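Local coordinates for glycoside hydrolase family 12 (Spirochaeta thermophila, PDB 5LU3), which probably degrades cellulose and is represented here by its calcium-binding family 64 carbohydrate-binding module, a type A beta-sandwich that binds crystalline polysaccharide surfaces, at residues A63-G66 with Y67-H71. Numbering follows the deposited sequence.
Sequences ASDG and YWYIH
The carboxylate of D65 accepts one hydrogen bond from Y69 OH and one from Y67 N. Y69 OH donates to D65 OD2 at 2.5 Å, a short bond. The hydroxyl uses the syn lone pair of OD2. The carboxylate lies at the edge of the Y69 ring, their planes 17° apart. Y67 N reaches D65 OD1 at 3.1 Å, from above the carboxylate plane, which makes D65-Y67 an Asx turn. With chi1 at 65° the carboxylate is turned forward, toward the Y67 amide and the Y69 hydroxyl.

A63 N donates to Y67 O at 2.8 Å, an almost straight bond. A63 CB packs against the edge of the Y69 ring, 4.0 Å from CE2. The type I turn A63-G66 is closed by G66 N to A63 O at 2.9 Å. G66 ends the turn with phi 82°, where a residue without a side chain is at ease.

N46 ND2 also binds Y67 O, and Y3 meets the Y69 ring edge-to-face. Y67 OH bonds E5, and its side chain touches D23, which binds calcium in a structure of this protein but not in this chain as modelled. The turn leads into strand 68-74, and the Y67 side chain lies about 6 Å from the bound calcium ion. The two donors on separate oxygens should fix the carboxylate's rotation and probably stabilise its negative charge.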
loop_
_atom_site.group_PDB
_atom_site.type_symbol
_atom_site.label_atom_id
_atom_site.label_comp_id
_atom_site.label_asym_id
_atom_site.label_seq_id
_atom_site.Cartn_x
_atom_site.Cartn_y
_atom_site.Cartn_z
ATOM N N ALA A 63 -5.862 -1.130 -11.158
ATOM C CA ALA A 63 -5.937 -0.339 -12.375
ATOM C C ALA A 63 -6.327 -1.267 -13.518
ATOM O O ALA A 63 -6.387 -2.488 -13.379
ATOM C CB ALA A 63 -4.607 0.335 -12.641
ATOM N N SER A 64 -6.563 -0.678 -14.686
ATOM C CA SER A 64 -7.081 -1.467 -15.805
ATOM C C SER A 64 -6.051 -2.397 -16.432
ATOM O O SER A 64 -6.404 -3.200 -17.290
ATOM C CB SER A 64 -7.739 -0.567 -16.835
ATOM O OG SER A 64 -6.798 0.228 -17.518
ATOM N N ASP A 65 -4.775 -2.278 -16.010
ATOM C CA ASP A 65 -3.732 -3.229 -16.370
ATOM C C ASP A 65 -3.480 -4.305 -15.325
ATOM O O ASP A 65 -2.542 -5.067 -15.453
ATOM C CB ASP A 65 -2.430 -2.511 -16.683
ATOM C CG ASP A 65 -1.824 -1.784 -15.477
ATOM O OD1 ASP A 65 -2.479 -1.719 -14.409
ATOM O OD2 ASP A 65 -0.696 -1.266 -15.624
ATOM N N GLY A 66 -4.309 -4.346 -14.281
ATOM C CA GLY A 66 -4.164 -5.325 -13.215
ATOM C C GLY A 66 -3.135 -5.006 -12.133
ATOM O O GLY A 66 -2.840 -5.843 -11.313
ATOM N N TYR A 67 -2.571 -3.814 -12.152
ATOM C CA TYR A 67 -1.607 -3.394 -11.161
ATOM C C TYR A 67 -2.199 -2.442 -10.137
ATOM O O TYR A 67 -3.236 -1.825 -10.328
ATOM C CB TYR A 67 -0.390 -2.720 -11.841
ATOM C CG TYR A 67 0.679 -3.705 -12.243
ATOM C CD1 TYR A 67 0.533 -4.543 -13.334
ATOM C CD2 TYR A 67 1.854 -3.783 -11.531
ATOM C CE1 TYR A 67 1.540 -5.453 -13.666
ATOM C CE2 TYR A 67 2.842 -4.666 -11.833
ATOM C CZ TYR A 67 2.694 -5.505 -12.888
ATOM O OH TYR A 67 3.709 -6.403 -13.165
ATOM N N TRP A 68 -1.470 -2.340 -9.026
ATOM C CA TRP A 68 -1.748 -1.367 -7.981
ATOM C C TRP A 68 -0.578 -0.387 -7.928
ATOM O O TRP A 68 0.563 -0.798 -7.697
ATOM C CB TRP A 68 -1.983 -2.065 -6.617
ATOM C CG TRP A 68 -3.275 -2.826 -6.586
ATOM C CD1 TRP A 68 -4.461 -2.382 -6.121
ATOM C CD2 TRP A 68 -3.503 -4.144 -7.065
ATOM N NE1 TRP A 68 -5.428 -3.339 -6.258
ATOM C CE2 TRP A 68 -4.863 -4.436 -6.857
ATOM C CE3 TRP A 68 -2.694 -5.108 -7.647
ATOM C CZ2 TRP A 68 -5.427 -5.669 -7.214
ATOM C CZ3 TRP A 68 -3.258 -6.328 -8.001
ATOM C CH2 TRP A 68 -4.606 -6.589 -7.781
ATOM N N TYR A 69 -0.890 0.892 -8.145
ATOM C CA TYR A 69 0.075 1.988 -8.184
ATOM C C TYR A 69 -0.052 2.795 -6.903
ATOM O O TYR A 69 -1.104 3.374 -6.629
ATOM C CB TYR A 69 -0.219 2.873 -9.410
ATOM C CG TYR A 69 0.056 2.146 -10.703
ATOM C CD1 TYR A 69 1.321 2.172 -11.290
ATOM C CD2 TYR A 69 -0.934 1.427 -11.351
ATOM C CE1 TYR A 69 1.584 1.483 -12.446
ATOM C CE2 TYR A 69 -0.654 0.701 -12.520
ATOM C CZ TYR A 69 0.606 0.759 -13.078
ATOM O OH TYR A 69 0.923 0.073 -14.249
ATOM N N ILE A 70 1.022 2.777 -6.117
ATOM C CA ILE A 70 1.023 3.287 -4.741
ATOM C C ILE A 70 1.911 4.509 -4.641
ATOM O O ILE A 70 3.070 4.470 -5.057
ATOM C CB ILE A 70 1.559 2.194 -3.804
ATOM C CG1 ILE A 70 0.758 0.896 -3.944
ATOM C CG2 ILE A 70 1.568 2.690 -2.365
ATOM C CD1 ILE A 70 1.602 -0.331 -3.917
ATOM N N HIS A 71 1.351 5.568 -4.060
ATOM C CA HIS A 71 2.092 6.781 -3.757
ATOM C C HIS A 71 2.107 6.965 -2.251
ATOM O O HIS A 71 1.064 7.064 -1.624
ATOM C CB HIS A 71 1.386 7.943 -4.433
ATOM C CG HIS A 71 2.039 9.268 -4.252
ATOM N ND1 HIS A 71 1.430 10.416 -4.688
ATOM C CD2 HIS A 71 3.191 9.666 -3.647
ATOM C CE1 HIS A 71 2.185 11.462 -4.406
ATOM N NE2 HIS A 71 3.255 11.036 -3.765
#